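Local coordinates for Lin1944 protein (PDB 3D7L) that is of uncharacterised function but belongs to the short-chain dehydrogenase/reductase family and is therefore probably an oxidoreductase, at residues 83-88 with 125-130; 92-97 with 136-141. One frame throughout, in Å; residues are numbered along the deposited sequence.

Contact 1 (83-88 with 125-130); sequences AVTISS and GASAAM
Ser127 meets Thr85 through a short hydroxyl-to-hydroxyl hydrogen bond. Its OG lies 2.5 Å from Thr85 OG1, and either hydroxyl could be the donor. The serine reaches across because its OG stands anti to the backbone N (chi1 -176°). Thr85 OG1 is gripped a second time, by the backbone N of Thr70, so this buried hydroxyl ties a loop to both helices. The same threonine also uses its methyl. Thr85 CG2 comes within 3.4 Å of Ser127 O, so the polar and apolar branches both rest on the serine.

Ala128 turns its methyl off this line and packs on Ala69 of that loop. Met130, modelled as selenomethionine, is one turn on from Ser127 and makes the apolar half of the contact. Its chain runs out extended and then bends at the selenium (chi3 64°). The bend brings the terminal methyl against two consecutive residues of the facing helix. Met130 CE is 3.6 Å from Thr85 CG2. It is 3.7 Å from Ile86 CG1, where the two side chains cross at about a right angle. The second subunit packs here too, with its Ile86 on Ile86.

The two helix segments run in nearly the same direction, 27° apart, with axes 9.6 Å from each other at closest approach. They belong to helices 79-100 and 126-142 of the Rossmann-type fold. Helix 79-100 precedes strand 108-113 and helix 126-142 precedes strand 151-157, two adjacent strands of the seven-stranded parallel sheet.

Contact 2 (92-97 with 136-141); sequences GQINLV and TAFAKS
Ile94 lays its side chain along one face of the Phe138 ring. The methyl CG2 sits almost directly over the ring centre. Ile94 CG2 is 3.9 Å from the ring centroid and only 9° off the normal, a CH-pi contact. The other branch follows the ring back toward its root. Ile94 CG1 is 3.8 Å from Phe138 CD2, and Ile94 CD1 is 3.8 Å from Phe138 CB. All three outer carbons of the isoleucine are therefore in use.

Val97, one turn further along the helix, meets the ring differently. Its CG1 methyl lies at the edge, in the ring plane. Val97 CG1 is 3.6 Å from Phe138 CE2 and 3.7 Å from Phe138 CZ. The first torsion of Phe138 (chi1 172°) swings the ring away from its own backbone N, toward both residues.

The helices concerned, 79-100 and 126-142, belong to a Rossmann-type fold whose parallel strands run in the order 3-2-1-4-5-6-7. In the short-chain dehydrogenase/reductase family, the equivalent pair commonly builds the dimer interface as a four-helix bundle. The second subunit does pack on this part of helix 126-142, with its Ala129 on Ala137 and its Pro121 on Ser141.

On the sheet side, Val97 rests on Phe110 and Leu112 of strand 108-113 and on Ile152 of strand 151-157. Ala139 also touches Ile152, so both helices reach the same strand.

In the fold
Contact 1 and contact 2 join the same two helices, 79-100 and 126-142, at places whose centres lie about 14 Å apart. Contact 1 uses the earlier part of each helix, contact 2 the later part. On helix 79-100 the segments 83-88 and 92-97 are linked by Ser88 O and Gln93 N, 3.3 Å apart, a probable hydrogen bond. A wider, pi-type turn at 86-88 lies just before it. Both contacts also border the second subunit, and each faces the other's counterpart. Ala126 packs on Phe138 of the second subunit, and Met130 on Ile94 of that subunit. Contact 2 is nearer the chain centre, about 9 Å from it against 14 Å for contact 1.

Contact 1 (83-88 with 125-130)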
loop_
_atom_site.group_PDB
_atom_site.type_symbol
_atom_site.label_atom_id
_atom_site.label_comp_id
_atom_site.label_asym_id
_atom_site.label_seq_id
_atom_site.Cartn_x
_atom_site.Cartn_y
_atom_site.Cartn_z
ATOM N N ALA D 83 11.513 3.609 3.937
ATOM C CA ALA D 83 12.038 2.298 3.553
ATOM C C ALA D 83 11.951 1.273 4.663
ATOM O O ALA D 83 11.861 0.063 4.404
ATOM C CB ALA D 83 13.508 2.437 3.095
ATOM N N VAL D 84 11.985 1.746 5.899
ATOM C CA VAL D 84 11.850 0.869 7.065
ATOM C C VAL D 84 10.430 0.277 7.103
ATOM O O VAL D 84 10.252 -0.943 7.174
ATOM C CB VAL D 84 12.227 1.616 8.399
ATOM C CG1 VAL D 84 12.134 0.681 9.575
ATOM C CG2 VAL D 84 13.646 2.216 8.310
ATOM N N THR D 85 9.420 1.139 7.012
ATOM C CA THR D 85 8.027 0.668 6.885
ATOM C C THR D 85 7.903 -0.351 5.750
ATOM O O THR D 85 7.330 -1.443 5.925
ATOM C CB THR D 85 7.098 1.825 6.569
ATOM O OG1 THR D 85 7.332 2.851 7.520
ATOM C CG2 THR D 85 5.602 1.375 6.628
ATOM N N ILE D 86 8.449 0.027 4.593
ATOM C CA ILE D 86 8.391 -0.796 3.390
ATOM C C ILE D 86 8.934 -2.200 3.613
ATOM O O ILE D 86 8.340 -3.165 3.114
ATOM C CB ILE D 86 9.048 -0.110 2.176
ATOM C CG1 ILE D 86 8.197 1.106 1.749
ATOM C CG2 ILE D 86 9.185 -1.089 1.011
ATOM C CD1 ILE D 86 8.777 1.922 0.606
ATOM N N SER D 87 10.010 -2.330 4.394
ATOM C CA SER D 87 10.586 -3.662 4.634
ATOM C C SER D 87 9.856 -4.461 5.705
ATOM O O SER D 87 9.982 -5.683 5.743
ATOM C CB SER D 87 12.102 -3.598 4.943
ATOM O OG SER D 87 12.314 -3.143 6.268
ATOM N N SER D 88 9.080 -3.782 6.556
ATOM C CA SER D 88 8.508 -4.427 7.751
ATOM C C SER D 88 6.971 -4.593 7.744
ATOM O O SER D 88 6.478 -5.628 7.299
ATOM C CB SER D 88 8.995 -3.731 9.026
ATOM O OG SER D 88 8.601 -4.466 10.180
ATOM N N GLY D 125 1.209 9.708 10.841
ATOM C CA GLY D 125 0.708 8.425 10.383
ATOM C C GLY D 125 0.866 8.059 8.910
ATOM O O GLY D 125 0.435 6.986 8.532
ATOM N N ALA D 126 1.477 8.913 8.090
ATOM C CA ALA D 126 1.466 8.733 6.623
ATOM C C ALA D 126 2.102 7.427 6.168
ATOM O O ALA D 126 1.600 6.762 5.244
ATOM C CB ALA D 126 2.136 9.907 5.902
ATOM N N SER D 127 3.209 7.069 6.812
ATOM C CA SER D 127 3.939 5.879 6.448
ATOM C C SER D 127 3.192 4.616 6.908
ATOM O O SER D 127 3.119 3.626 6.182
ATOM C CB SER D 127 5.343 5.965 7.029
ATOM O OG SER D 127 6.122 4.860 6.630
ATOM N N ALA D 128 2.610 4.646 8.103
ATOM C CA ALA D 128 1.793 3.500 8.542
ATOM C C ALA D 128 0.498 3.378 7.681
ATOM O O ALA D 128 0.078 2.276 7.295
ATOM C CB ALA D 128 1.482 3.614 10.034
ATOM N N ALA D 129 -0.103 4.519 7.352
ATOM C CA ALA D 129 -1.241 4.568 6.430
ATOM C C ALA D 129 -0.936 3.838 5.099
ATOM O O ALA D 129 -1.679 2.946 4.685
ATOM C CB ALA D 129 -1.636 6.037 6.152
HETATM N N MSE D 130 0.166 4.229 4.451
HETATM C CA MSE D 130 0.710 3.517 3.272
HETATM C C MSE D 130 0.764 1.996 3.432
HETATM O O MSE D 130 0.221 1.257 2.603
HETATM C CB MSE D 130 2.122 4.047 2.962
HETATM C CG MSE D 130 2.796 3.465 1.701
HETATM SE SE MSE D 130 4.761 3.734 1.714
HETATM C CE MSE D 130 5.239 2.657 3.241
#

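Contact 2 (92-97 with 136-141)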
loop_
_atom_site.group_PDB
_atom_site.type_symbol
_atom_site.label_atom_id
_atom_site.label_comp_id
_atom_site.label_asym_id
_atom_site.label_seq_id
_atom_site.Cartn_x
_atom_site.Cartn_y
_atom_site.Cartn_z
ATOM N N GLY D 92 7.326 -6.971 4.845
ATOM C CA GLY D 92 7.482 -8.091 5.746
ATOM C C GLY D 92 6.227 -8.931 5.815
ATOM O O GLY D 92 6.307 -10.149 5.640
ATOM N N GLN D 93 5.060 -8.301 6.013
ATOM C CA GLN D 93 3.801 -9.059 6.069
ATOM C C GLN D 93 3.441 -9.691 4.713
ATOM O O GLN D 93 2.938 -10.821 4.655
ATOM C CB GLN D 93 2.644 -8.195 6.557
ATOM C CG GLN D 93 2.713 -7.756 7.991
ATOM C CD GLN D 93 1.330 -7.311 8.480
ATOM O OE1 GLN D 93 0.606 -8.092 9.105
ATOM N NE2 GLN D 93 0.954 -6.057 8.174
ATOM N N ILE D 94 3.722 -8.986 3.630
ATOM C CA ILE D 94 3.399 -9.523 2.308
ATOM C C ILE D 94 4.279 -10.721 1.964
ATOM O O ILE D 94 3.779 -11.752 1.468
ATOM C CB ILE D 94 3.336 -8.404 1.222
ATOM C CG1 ILE D 94 2.030 -7.585 1.441
ATOM C CG2 ILE D 94 3.358 -9.002 -0.188
ATOM C CD1 ILE D 94 1.933 -6.282 0.729
ATOM N N ASN D 95 5.561 -10.614 2.303
ATOM C CA ASN D 95 6.508 -11.709 2.128
ATOM C C ASN D 95 6.131 -12.936 2.926
ATOM O O ASN D 95 6.320 -14.059 2.452
ATOM C CB ASN D 95 7.955 -11.248 2.383
ATOM C CG ASN D 95 8.488 -10.367 1.238
ATOM O OD1 ASN D 95 7.853 -10.267 0.201
ATOM N ND2 ASN D 95 9.631 -9.725 1.439
ATOM N N LEU D 96 5.544 -12.757 4.110
ATOM C CA LEU D 96 5.040 -13.939 4.829
ATOM C C LEU D 96 3.998 -14.690 4.003
ATOM O O LEU D 96 3.869 -15.909 4.122
ATOM C CB LEU D 96 4.456 -13.585 6.194
ATOM C CG LEU D 96 5.334 -12.952 7.262
ATOM C CD1 LEU D 96 4.405 -12.528 8.381
ATOM C CD2 LEU D 96 6.478 -13.865 7.788
ATOM N N VAL D 97 3.237 -13.959 3.189
ATOM C CA VAL D 97 2.268 -14.578 2.276
ATOM C C VAL D 97 2.994 -15.166 1.060
ATOM O O VAL D 97 2.803 -16.348 0.734
ATOM C CB VAL D 97 1.175 -13.574 1.833
ATOM C CG1 VAL D 97 0.341 -14.149 0.726
ATOM C CG2 VAL D 97 0.319 -13.148 3.027
ATOM N N THR D 136 -3.977 -4.088 2.736
ATOM C CA THR D 136 -5.427 -4.294 2.564
ATOM C C THR D 136 -5.688 -4.704 1.116
ATOM O O THR D 136 -6.342 -5.737 0.851
ATOM C CB THR D 136 -6.254 -3.025 2.921
ATOM O OG1 THR D 136 -6.075 -2.690 4.306
ATOM C CG2 THR D 136 -7.717 -3.232 2.672
ATOM N N ALA D 137 -5.150 -3.904 0.201
ATOM C CA ALA D 137 -5.320 -4.109 -1.242
ATOM C C ALA D 137 -4.666 -5.390 -1.754
ATOM O O ALA D 137 -5.263 -6.084 -2.575
ATOM C CB ALA D 137 -4.803 -2.912 -2.009
ATOM N N PHE D 138 -3.453 -5.689 -1.299
ATOM C CA PHE D 138 -2.783 -6.973 -1.617
ATOM C C PHE D 138 -3.662 -8.177 -1.273
ATOM O O PHE D 138 -3.890 -9.044 -2.106
ATOM C CB PHE D 138 -1.425 -7.134 -0.896
ATOM C CG PHE D 138 -0.810 -8.522 -1.059
ATOM C CD1 PHE D 138 -0.177 -8.884 -2.260
ATOM C CD2 PHE D 138 -0.905 -9.481 -0.035
ATOM C CE1 PHE D 138 0.377 -10.178 -2.430
ATOM C CE2 PHE D 138 -0.369 -10.774 -0.191
ATOM C CZ PHE D 138 0.282 -11.129 -1.395
ATOM N N ALA D 139 -4.150 -8.206 -0.045
ATOM C CA ALA D 139 -5.007 -9.291 0.469
ATOM C C ALA D 139 -6.318 -9.467 -0.311
ATOM O O ALA D 139 -6.709 -10.598 -0.628
ATOM C CB ALA D 139 -5.310 -9.054 1.950
ATOM N N LYS D 140 -6.991 -8.344 -0.612
ATOM C CA LYS D 140 -8.221 -8.367 -1.416
ATOM C C LYS D 140 -7.950 -9.002 -2.783
ATOM O O LYS D 140 -8.692 -9.900 -3.199
ATOM C CB LYS D 140 -8.814 -6.965 -1.576
ATOM C CG LYS D 140 -10.183 -6.949 -2.259
ATOM C CD LYS D 140 -10.711 -5.527 -2.417
ATOM C CE LYS D 140 -12.038 -5.486 -3.199
ATOM N NZ LYS D 140 -13.088 -6.258 -2.496
ATOM N N SER D 141 -6.875 -8.574 -3.454
ATOM C CA SER D 141 -6.491 -9.144 -4.760
ATOM C C SER D 141 -5.985 -10.585 -4.670
ATOM O O SER D 141 -6.392 -11.437 -5.443
ATOM C CB SER D 141 -5.437 -8.262 -5.460
ATOM O OG SER D 141 -5.361 -8.552 -6.849
#